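Long-range contacts in esterase A (Caulobacter crescentus, PDB 5GKV), which probably hydrolyses ester bonds as a serine hydrolase related to beta-lactamases and penicillin-binding proteins: residues W144-L154 with V172-R183; T74-V85 with P262-L273. All coordinates share one frame; numbering follows the deposited sequence.

Contact 1 (W144-L154 with V172-R183); sequences WFDWDATCAKL and VTYGYLAGEIFR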
loop_
_atom_site.group_PDB
_atom_site.type_symbol
_atom_site.label_atom_id
_atom_site.label_comp_id
_atom_site.label_asym_id
_atom_site.label_seq_id
_atom_site.Cartn_x
_atom_site.Cartn_y
_atom_site.Cartn_z
ATOM N N TRP A 144 9.584 13.416 -9.961
ATOM C CA TRP A 144 8.437 12.608 -9.566
ATOM C C TRP A 144 7.113 13.321 -9.837
ATOM O O TRP A 144 6.085 12.660 -10.007
ATOM C CB TRP A 144 8.549 12.237 -8.084
ATOM C CG TRP A 144 9.869 11.579 -7.681
ATOM C CD1 TRP A 144 10.869 12.133 -6.925
ATOM C CD2 TRP A 144 10.308 10.252 -8.014
ATOM N NE1 TRP A 144 11.898 11.231 -6.761
ATOM C CE2 TRP A 144 11.579 10.070 -7.423
ATOM C CE3 TRP A 144 9.748 9.200 -8.755
ATOM C CZ2 TRP A 144 12.296 8.874 -7.545
ATOM C CZ3 TRP A 144 10.468 8.014 -8.882
ATOM C CH2 TRP A 144 11.729 7.863 -8.278
ATOM N N PHE A 145 7.113 14.659 -9.885
ATOM C CA PHE A 145 5.900 15.413 -10.197
ATOM C C PHE A 145 5.626 15.523 -11.692
ATOM O O PHE A 145 4.620 16.125 -12.083
ATOM C CB PHE A 145 5.978 16.812 -9.585
ATOM C CG PHE A 145 5.982 16.806 -8.091
ATOM C CD1 PHE A 145 4.796 16.670 -7.384
ATOM C CD2 PHE A 145 7.172 16.913 -7.387
ATOM C CE1 PHE A 145 4.794 16.653 -6.006
ATOM C CE2 PHE A 145 7.176 16.903 -6.002
ATOM C CZ PHE A 145 5.987 16.771 -5.311
ATOM N N ASP A 146 6.489 14.957 -12.529
ATOM C CA ASP A 146 6.322 14.934 -13.975
ATOM C C ASP A 146 6.170 13.468 -14.368
ATOM O O ASP A 146 7.169 12.790 -14.621
ATOM C CB ASP A 146 7.520 15.597 -14.668
ATOM C CG ASP A 146 7.399 15.613 -16.183
ATOM O OD1 ASP A 146 6.605 14.836 -16.760
ATOM O OD2 ASP A 146 8.126 16.408 -16.809
ATOM N N TRP A 147 4.917 12.999 -14.425
ATOM C CA TRP A 147 4.638 11.592 -14.710
ATOM C C TRP A 147 5.409 11.098 -15.929
ATOM O O TRP A 147 6.089 10.065 -15.873
ATOM C CB TRP A 147 3.138 11.375 -14.922
ATOM C CG TRP A 147 2.805 9.929 -15.083
ATOM C CD1 TRP A 147 2.732 9.221 -16.253
ATOM C CD2 TRP A 147 2.528 9.003 -14.031
ATOM N NE1 TRP A 147 2.411 7.909 -15.988
ATOM C CE2 TRP A 147 2.291 7.750 -14.629
ATOM C CE3 TRP A 147 2.466 9.113 -12.636
ATOM C CZ2 TRP A 147 1.997 6.609 -13.880
ATOM C CZ3 TRP A 147 2.167 7.985 -11.889
ATOM C CH2 TRP A 147 1.930 6.745 -12.515
ATOM N N ASP A 148 5.326 11.834 -17.039
ATOM C CA ASP A 148 5.947 11.372 -18.279
ATOM C C ASP A 148 7.467 11.326 -18.166
ATOM O O ASP A 148 8.103 10.405 -18.690
ATOM C CB ASP A 148 5.520 12.258 -19.448
ATOM C CG ASP A 148 4.117 11.925 -19.961
ATOM O OD1 ASP A 148 3.548 10.896 -19.539
ATOM O OD2 ASP A 148 3.586 12.687 -20.803
ATOM N N ALA A 149 8.074 12.306 -17.496
ATOM C CA ALA A 149 9.530 12.278 -17.375
ATOM C C ALA A 149 9.992 11.121 -16.491
ATOM O O ALA A 149 11.010 10.479 -16.783
ATOM C CB ALA A 149 10.056 13.608 -16.843
ATOM N N THR A 150 9.245 10.815 -15.424
ATOM C CA THR A 150 9.622 9.686 -14.573
ATOM C C THR A 150 9.528 8.370 -15.346
ATOM O O THR A 150 10.472 7.566 -15.344
ATOM C CB THR A 150 8.745 9.647 -13.313
ATOM O OG1 THR A 150 8.908 10.864 -12.573
ATOM C CG2 THR A 150 9.129 8.470 -12.413
ATOM N N CYS A 151 8.403 8.141 -16.038
ATOM C CA CYS A 151 8.250 6.900 -16.801
ATOM C C CYS A 151 9.295 6.792 -17.902
ATOM O O CYS A 151 9.796 5.697 -18.190
ATOM C CB CYS A 151 6.843 6.804 -17.405
ATOM S SG CYS A 151 5.500 6.664 -16.180
ATOM N N ALA A 152 9.621 7.910 -18.550
ATOM C CA ALA A 152 10.637 7.867 -19.595
ATOM C C ALA A 152 11.986 7.453 -19.019
ATOM O O ALA A 152 12.708 6.646 -19.621
ATOM C CB ALA A 152 10.735 9.227 -20.291
ATOM N N LYS A 153 12.324 7.965 -17.834
ATOM C CA LYS A 153 13.601 7.610 -17.221
ATOM C C LYS A 153 13.633 6.139 -16.820
ATOM O O LYS A 153 14.655 5.464 -16.996
ATOM C CB LYS A 153 13.873 8.516 -16.021
ATOM C CG LYS A 153 15.315 8.425 -15.505
ATOM C CD LYS A 153 15.589 9.466 -14.443
ATOM C CE LYS A 153 16.952 9.259 -13.805
ATOM N NZ LYS A 153 18.052 9.311 -14.790
ATOM N N LEU A 154 12.517 5.619 -16.296
ATOM C CA LEU A 154 12.432 4.194 -15.986
ATOM C C LEU A 154 12.533 3.352 -17.253
ATOM O O LEU A 154 13.252 2.343 -17.293
ATOM C CB LEU A 154 11.122 3.895 -15.240
ATOM C CG LEU A 154 11.023 4.371 -13.785
ATOM C CD1 LEU A 154 9.578 4.294 -13.215
ATOM C CD2 LEU A 154 11.968 3.567 -12.885
ATOM N N VAL A 172 9.302 3.980 -4.563
ATOM C CA VAL A 172 8.618 5.033 -5.306
ATOM C C VAL A 172 8.351 4.619 -6.753
ATOM O O VAL A 172 7.245 4.798 -7.269
ATOM C CB VAL A 172 9.418 6.353 -5.247
ATOM C CG1 VAL A 172 8.619 7.478 -5.894
ATOM C CG2 VAL A 172 9.810 6.690 -3.798
ATOM N N THR A 173 9.359 4.054 -7.419
ATOM C CA THR A 173 9.254 3.753 -8.843
ATOM C C THR A 173 8.140 2.760 -9.153
ATOM O O THR A 173 7.582 2.793 -10.257
ATOM C CB THR A 173 10.592 3.213 -9.360
ATOM O OG1 THR A 173 10.969 2.071 -8.577
ATOM C CG2 THR A 173 11.673 4.294 -9.229
ATOM N N TYR A 174 7.806 1.873 -8.206
ATOM C CA TYR A 174 6.737 0.898 -8.426
ATOM C C TYR A 174 5.443 1.563 -8.860
ATOM O O TYR A 174 4.704 1.009 -9.679
ATOM C CB TYR A 174 6.501 0.086 -7.154
ATOM C CG TYR A 174 5.198 -0.709 -7.031
ATOM C CD1 TYR A 174 4.015 -0.088 -6.636
ATOM C CD2 TYR A 174 5.178 -2.098 -7.209
ATOM C CE1 TYR A 174 2.838 -0.804 -6.469
ATOM C CE2 TYR A 174 3.998 -2.830 -7.044
ATOM C CZ TYR A 174 2.830 -2.168 -6.655
ATOM O OH TYR A 174 1.631 -2.857 -6.472
ATOM N N GLY A 175 5.125 2.726 -8.287
ATOM C CA GLY A 175 3.858 3.362 -8.604
ATOM C C GLY A 175 3.798 3.834 -10.037
ATOM O O GLY A 175 2.723 3.848 -10.648
ATOM N N TYR A 176 4.948 4.212 -10.599
ATOM C CA TYR A 176 5.006 4.618 -11.992
ATOM C C TYR A 176 5.006 3.406 -12.914
ATOM O O TYR A 176 4.379 3.439 -13.980
ATOM C CB TYR A 176 6.233 5.502 -12.223
ATOM C CG TYR A 176 6.205 6.760 -11.379
ATOM C CD1 TYR A 176 6.652 6.749 -10.052
ATOM C CD2 TYR A 176 5.709 7.965 -11.898
ATOM C CE1 TYR A 176 6.621 7.895 -9.276
ATOM C CE2 TYR A 176 5.679 9.121 -11.127
ATOM C CZ TYR A 176 6.136 9.080 -9.815
ATOM O OH TYR A 176 6.107 10.215 -9.026
ATOM N N LEU A 177 5.670 2.318 -12.510
ATOM C CA LEU A 177 5.608 1.086 -13.291
ATOM C C LEU A 177 4.176 0.564 -13.371
ATOM O O LEU A 177 3.640 0.348 -14.466
ATOM C CB LEU A 177 6.530 0.023 -12.692
ATOM C CG LEU A 177 8.032 0.315 -12.680
ATOM C CD1 LEU A 177 8.805 -0.891 -12.125
ATOM C CD2 LEU A 177 8.506 0.691 -14.076
ATOM N N ALA A 178 3.551 0.342 -12.209
ATOM C CA ALA A 178 2.166 -0.118 -12.168
ATOM C C ALA A 178 1.230 0.889 -12.826
ATOM O O ALA A 178 0.334 0.506 -13.588
ATOM C CB ALA A 178 1.732 -0.373 -10.721
ATOM N N GLY A 179 1.423 2.179 -12.538
ATOM C CA GLY A 179 0.491 3.183 -13.024
ATOM C C GLY A 179 0.522 3.312 -14.534
ATOM O O GLY A 179 -0.514 3.522 -15.170
ATOM N N GLU A 180 1.707 3.189 -15.129
ATOM C CA GLU A 180 1.822 3.419 -16.562
ATOM C C GLU A 180 1.339 2.206 -17.342
ATOM O O GLU A 180 0.706 2.356 -18.390
ATOM C CB GLU A 180 3.273 3.787 -16.916
ATOM C CG GLU A 180 3.533 4.075 -18.388
ATOM C CD GLU A 180 2.828 5.314 -18.909
ATOM O OE1 GLU A 180 2.133 6.003 -18.130
ATOM O OE2 GLU A 180 2.964 5.592 -20.124
ATOM N N ILE A 181 1.613 1.001 -16.839
ATOM C CA ILE A 181 1.003 -0.199 -17.408
ATOM C C ILE A 181 -0.514 -0.063 -17.389
ATOM O O ILE A 181 -1.196 -0.269 -18.407
ATOM C CB ILE A 181 1.465 -1.450 -16.640
ATOM C CG1 ILE A 181 2.977 -1.692 -16.825
ATOM C CG2 ILE A 181 0.662 -2.682 -17.079
ATOM C CD1 ILE A 181 3.511 -2.749 -15.878
ATOM N N PHE A 182 -1.062 0.330 -16.230
ATOM C CA PHE A 182 -2.510 0.518 -16.110
ATOM C C PHE A 182 -3.031 1.540 -17.118
ATOM O O PHE A 182 -4.011 1.286 -17.830
ATOM C CB PHE A 182 -2.872 0.964 -14.689
ATOM C CG PHE A 182 -4.354 1.070 -14.470
ATOM C CD1 PHE A 182 -5.027 2.246 -14.738
ATOM C CD2 PHE A 182 -5.070 -0.023 -14.020
ATOM C CE1 PHE A 182 -6.399 2.323 -14.558
ATOM C CE2 PHE A 182 -6.434 0.045 -13.847
ATOM C CZ PHE A 182 -7.095 1.220 -14.118
ATOM N N ARG A 183 -2.407 2.722 -17.158
ATOM C CA ARG A 183 -2.869 3.808 -18.023
ATOM C C ARG A 183 -2.886 3.384 -19.491
ATOM O O ARG A 183 -3.863 3.625 -20.212
ATOM C CB ARG A 183 -1.976 5.041 -17.818
ATOM C CG ARG A 183 -2.523 6.350 -18.373
ATOM C CD ARG A 183 -1.493 7.501 -18.257
ATOM N NE ARG A 183 -0.309 7.269 -19.090
ATOM C CZ ARG A 183 -0.328 7.172 -20.423
ATOM N NH1 ARG A 183 -1.475 7.288 -21.091
ATOM N NH2 ARG A 183 0.802 6.946 -21.092
HETATM O O HOH W 1 4.296 7.980 -20.133
#

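Contact 2 (T74-V85 with P262-L273); sequences TLTALFSTTKAV and PSANGHATAPAL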
loop_
_atom_site.group_PDB
_atom_site.type_symbol
_atom_site.label_atom_id
_atom_site.label_comp_id
_atom_site.label_asym_id
_atom_site.label_seq_id
_atom_site.Cartn_x
_atom_site.Cartn_y
_atom_site.Cartn_z
ATOM N N THR A 74 -11.519 12.018 8.989
ATOM C CA THR A 74 -10.108 12.372 8.919
ATOM C C THR A 74 -9.392 11.467 7.913
ATOM O O THR A 74 -9.359 10.247 8.099
ATOM C CB THR A 74 -9.458 12.234 10.295
ATOM O OG1 THR A 74 -9.976 13.211 11.196
ATOM C CG2 THR A 74 -7.947 12.383 10.183
ATOM N N LEU A 75 -8.803 12.057 6.870
ATOM C CA LEU A 75 -7.973 11.333 5.903
ATOM C C LEU A 75 -6.511 11.361 6.327
ATOM O O LEU A 75 -6.057 12.315 6.968
ATOM C CB LEU A 75 -8.085 11.953 4.503
ATOM C CG LEU A 75 -9.457 11.888 3.844
ATOM C CD1 LEU A 75 -9.469 12.742 2.574
ATOM C CD2 LEU A 75 -9.757 10.422 3.533
ATOM N N THR A 76 -5.767 10.307 5.958
ATOM C CA THR A 76 -4.334 10.244 6.249
ATOM C C THR A 76 -3.595 9.726 5.027
ATOM O O THR A 76 -4.079 8.829 4.330
ATOM C CB THR A 76 -4.007 9.336 7.471
ATOM O OG1 THR A 76 -4.801 9.737 8.597
ATOM C CG2 THR A 76 -2.544 9.465 7.885
ATOM N N ALA A 77 -2.415 10.281 4.778
ATOM C CA ALA A 77 -1.519 9.705 3.778
ATOM C C ALA A 77 -1.175 8.253 4.117
ATOM O O ALA A 77 -0.792 7.941 5.240
ATOM C CB ALA A 77 -0.241 10.543 3.686
ATOM N N LEU A 78 -1.280 7.367 3.121
ATOM C CA LEU A 78 -1.092 5.935 3.323
ATOM C C LEU A 78 0.322 5.460 3.011
ATOM O O LEU A 78 0.681 4.343 3.396
ATOM C CB LEU A 78 -2.075 5.140 2.443
ATOM C CG LEU A 78 -3.560 5.439 2.640
ATOM C CD1 LEU A 78 -4.420 4.619 1.627
ATOM C CD2 LEU A 78 -4.003 5.183 4.106
ATOM N N PHE A 79 1.116 6.276 2.323
ATOM C CA PHE A 79 2.437 5.906 1.809
ATOM C C PHE A 79 2.308 4.547 1.120
ATOM O O PHE A 79 1.356 4.362 0.348
ATOM C CB PHE A 79 3.464 6.004 2.935
ATOM C CG PHE A 79 3.619 7.406 3.435
ATOM C CD1 PHE A 79 4.337 8.333 2.690
ATOM C CD2 PHE A 79 2.984 7.824 4.592
ATOM C CE1 PHE A 79 4.443 9.650 3.114
ATOM C CE2 PHE A 79 3.091 9.132 5.024
ATOM C CZ PHE A 79 3.816 10.044 4.287
ATOM N N SER A 80 3.197 3.587 1.382
ATOM C CA SER A 80 3.234 2.380 0.564
ATOM C C SER A 80 2.063 1.445 0.824
ATOM O O SER A 80 1.908 0.474 0.085
ATOM C CB SER A 80 4.566 1.644 0.758
ATOM O OG SER A 80 4.970 1.611 2.117
ATOM N N THR A 81 1.218 1.714 1.829
ATOM C CA THR A 81 -0.020 0.944 1.891
ATOM C C THR A 81 -0.818 1.134 0.602
ATOM O O THR A 81 -1.522 0.221 0.155
ATOM C CB THR A 81 -0.838 1.333 3.135
ATOM O OG1 THR A 81 -0.071 1.008 4.296
ATOM C CG2 THR A 81 -2.168 0.544 3.187
ATOM N N THR A 82 -0.634 2.280 -0.066
ATOM C CA THR A 82 -1.241 2.510 -1.380
ATOM C C THR A 82 -0.919 1.408 -2.394
ATOM O O THR A 82 -1.729 1.130 -3.282
ATOM C CB THR A 82 -0.766 3.866 -1.921
ATOM O OG1 THR A 82 -0.944 4.864 -0.900
ATOM C CG2 THR A 82 -1.528 4.261 -3.178
ATOM N N LYS A 83 0.248 0.763 -2.279
ATOM C CA LYS A 83 0.634 -0.257 -3.255
ATOM C C LYS A 83 -0.346 -1.424 -3.311
ATOM O O LYS A 83 -0.466 -2.080 -4.356
ATOM C CB LYS A 83 2.044 -0.782 -2.939
ATOM C CG LYS A 83 3.127 0.290 -3.065
ATOM C CD LYS A 83 4.516 -0.336 -3.114
ATOM C CE LYS A 83 5.579 0.707 -3.461
ATOM N NZ LYS A 83 5.755 1.705 -2.342
ATOM N N ALA A 84 -1.040 -1.723 -2.205
ATOM C CA ALA A 84 -2.062 -2.767 -2.252
ATOM C C ALA A 84 -3.206 -2.362 -3.170
ATOM O O ALA A 84 -3.795 -3.213 -3.854
ATOM C CB ALA A 84 -2.591 -3.068 -0.841
ATOM N N VAL A 85 -3.532 -1.062 -3.200
ATOM C CA VAL A 85 -4.571 -0.564 -4.101
ATOM C C VAL A 85 -4.099 -0.648 -5.549
ATOM O O VAL A 85 -4.845 -1.085 -6.436
ATOM C CB VAL A 85 -4.985 0.874 -3.725
ATOM C CG1 VAL A 85 -6.094 1.398 -4.701
ATOM C CG2 VAL A 85 -5.486 0.930 -2.274
ATOM N N PRO A 262 0.883 6.257 -7.165
ATOM C CA PRO A 262 0.260 5.019 -6.659
ATOM C C PRO A 262 1.179 4.153 -5.798
ATOM O O PRO A 262 0.729 3.124 -5.274
ATOM C CB PRO A 262 -0.154 4.290 -7.954
ATOM C CG PRO A 262 -0.297 5.392 -8.981
ATOM C CD PRO A 262 0.829 6.342 -8.634
ATOM N N SER A 263 2.447 4.517 -5.631
ATOM C CA SER A 263 3.293 3.837 -4.666
ATOM C C SER A 263 3.263 4.478 -3.282
ATOM O O SER A 263 3.799 3.880 -2.343
ATOM C CB SER A 263 4.743 3.802 -5.166
ATOM O OG SER A 263 5.144 5.082 -5.638
ATOM N N ALA A 264 2.671 5.677 -3.125
ATOM C CA ALA A 264 2.952 6.454 -1.917
ATOM C C ALA A 264 1.941 7.524 -1.486
ATOM O O ALA A 264 2.021 7.978 -0.345
ATOM C CB ALA A 264 4.310 7.153 -2.057
ATOM N N ASN A 265 1.040 8.004 -2.347
ATOM C CA ASN A 265 0.272 9.187 -1.950
ATOM C C ASN A 265 -1.235 8.950 -1.934
ATOM O O ASN A 265 -2.012 9.909 -2.022
ATOM C CB ASN A 265 0.616 10.400 -2.825
ATOM C CG ASN A 265 -0.145 10.424 -4.131
ATOM O OD1 ASN A 265 -0.466 9.377 -4.705
ATOM N ND2 ASN A 265 -0.437 11.631 -4.620
ATOM N N GLY A 266 -1.676 7.707 -1.798
ATOM C CA GLY A 266 -3.073 7.483 -1.477
ATOM C C GLY A 266 -3.442 8.106 -0.140
ATOM O O GLY A 266 -2.607 8.255 0.761
ATOM N N HIS A 267 -4.714 8.480 -0.019
ATOM C CA HIS A 267 -5.299 8.985 1.218
ATOM C C HIS A 267 -6.592 8.235 1.505
ATOM O O HIS A 267 -7.430 8.078 0.605
ATOM C CB HIS A 267 -5.592 10.488 1.119
ATOM C CG HIS A 267 -4.363 11.340 1.158
ATOM N ND1 HIS A 267 -3.535 11.492 0.065
ATOM C CD2 HIS A 267 -3.811 12.073 2.156
ATOM C CE1 HIS A 267 -2.525 12.283 0.391
ATOM N NE2 HIS A 267 -2.670 12.652 1.651
ATOM N N ALA A 268 -6.783 7.813 2.758
ATOM C CA ALA A 268 -7.959 7.005 3.066
ATOM C C ALA A 268 -8.230 7.031 4.561
ATOM O O ALA A 268 -7.400 7.473 5.358
ATOM C CB ALA A 268 -7.792 5.559 2.603
ATOM N N THR A 269 -9.392 6.497 4.929
ATOM C CA THR A 269 -9.685 6.111 6.303
ATOM C C THR A 269 -9.473 4.609 6.459
ATOM O O THR A 269 -9.443 3.853 5.477
ATOM C CB THR A 269 -11.126 6.439 6.695
ATOM O OG1 THR A 269 -12.009 5.599 5.937
ATOM C CG2 THR A 269 -11.450 7.916 6.463
ATOM N N ALA A 270 -9.323 4.180 7.710
ATOM C CA ALA A 270 -9.121 2.754 7.966
ATOM C C ALA A 270 -10.302 1.908 7.496
ATOM O O ALA A 270 -10.073 0.890 6.811
ATOM C CB ALA A 270 -8.809 2.550 9.450
ATOM N N PRO A 271 -11.565 2.268 7.769
ATOM C CA PRO A 271 -12.666 1.429 7.250
ATOM C C PRO A 271 -12.711 1.340 5.733
ATOM O O PRO A 271 -13.121 0.306 5.190
ATOM C CB PRO A 271 -13.925 2.114 7.805
ATOM C CG PRO A 271 -13.462 2.930 8.948
ATOM C CD PRO A 271 -12.079 3.375 8.601
ATOM N N ALA A 272 -12.360 2.414 5.025
ATOM C CA ALA A 272 -12.344 2.335 3.567
ATOM C C ALA A 272 -11.416 1.219 3.099
ATOM O O ALA A 272 -11.791 0.407 2.236
ATOM C CB ALA A 272 -11.932 3.681 2.968
ATOM N N LEU A 273 -10.218 1.125 3.693
ATOM C CA LEU A 273 -9.285 0.068 3.306
ATOM C C LEU A 273 -9.775 -1.299 3.762
ATOM O O LEU A 273 -9.625 -2.295 3.037
ATOM C CB LEU A 273 -7.887 0.351 3.874
ATOM C CG LEU A 273 -7.204 1.582 3.261
ATOM C CD1 LEU A 273 -6.005 1.979 4.116
ATOM C CD2 LEU A 273 -6.782 1.303 1.816
HETATM O O HOH W 2 -7.335 8.354 7.976
#

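Contact 1 (W144-L154 with V172-R183)
Aromatic and apolar contacts make up most of this interface, with the Tyr176 ring set between Trp144 and Trp147. The two indoles slant against it, the Trp147 plane by 34°, and Trp147 CE3 comes within 3.5 Å of Tyr176 CD2. Thr150 takes one face of the tyrosine: its methyl CG2 lies over the centre of the ring, 3.5 Å from the centroid, a CH-pi contact. A second CH-pi contact places Val172 CG1 over the Trp144 six-membered ring, while Thr173 CG2 meets that indole at its edge. Farther along helix 147-154, Leu154 rests CD1 on Tyr176 CB and on Leu177 CD2.

Two hydrogen bonds cross the contact. Tyr176 OH donates to Trp144 O at 2.6 Å, tilted out of the carbonyl plane. Trp147, its CG turned away from the backbone N (chi1 -174°), sends its indole along Gly179 to Glu180, where NE1 donates to OE1 at 2.9 Å, nearly straight and in the ring plane. The NE1 of Trp144 is bonded to Trp245 O instead.

The charged interactions gather at Glu180. Arg183 grips its carboxylate side-on through NE and NH2, and Arg184 forms a further salt bridge to OE2. A water links the same OE2, weakly, to Asp148 OD1. Trp147 NE1 and Arg183 NE approach Glu180 OE1 from opposite faces of the carboxylate.

Helices 147-154 and 173-183 cross nearly at right angles (-99°), and Trp147 and Tyr176 each fit as a knob into a hole of the other segment. The buried carboxylate, held by two arginines and an indole, probably remains ionised.

Contact 2 (T74-V85 with P262-L273)
Leu78 and Leu273 reach toward each other tip to tip, CD2 of the first lying 3.8 Å from CD1 of the second. The other methyl of Leu78, CD1, packs at 3.6 Å against Ala268 CB, and Val85 approaches Leu273 more loosely from helix 82-85. Beyond the segments, strand 206-208 and strand 356-362 close this apolar side.

On the other face of the strand pair the His267 imidazole turns over Ala77, whose CA sits over one ring face, 4.0 Å from the ring centroid, as a CH-pi contact. Strands 76-77 and 266-268 run antiparallel: Thr76 and Ala268 form a hydrogen-bonded pair, Ala77 and His267 a non-hydrogen-bonded one. Leu78 N donates to Gly266 O, and the chain then enters the sequence Ser80-Thr81-Thr82-Lys83. This matches the SxxK motif at the start of a helix in serine beta-lactamases and penicillin-binding proteins, where the serine is the nucleophile, so Ser80 and Lys83 probably mark the active site.

Thr82 points at Gly266 from that helix. Its OG1, beside its own backbone N (chi1 -49°), donates to Phe79 O at 2.7 Å in the carbonyl plane and weakly accepts from Gly266 N. Its methyl CG2 lies 3.3 Å from Pro262 O, a buried carbonyl with no polar partner in the model. Lys83 runs extended along Ser263 and bends only at its last torsion (chi4 68°), which brings NZ onto a lone pair of Ser263 O at 2.9 Å; NZ is also hydrogen-bonded to Pro171 O and Tyr169 OH.

Overall arrangement
Both contacts are buried, but they lie at different depths: contact 2 is centred about 6 Å from the centre of the chain, contact 1 about 16 Å. Contact 1 is nested within the long loop that contact 2 closes. It joins two helices through aromatic side chains and a charged cluster, whereas contact 2 pairs short strands by backbone bonds and flanks them with aliphatic side chains, a histidine and the polar Thr82 and Lys83, at the probable active site. They share no segment yet meet directly: Val172 O probably accepts from Ser263 OG, and Tyr174 OH probably bonds Lys83 O. The start of the 172-183 segment thus joins both segments of contact 2 while its helix packs on helix 147-154.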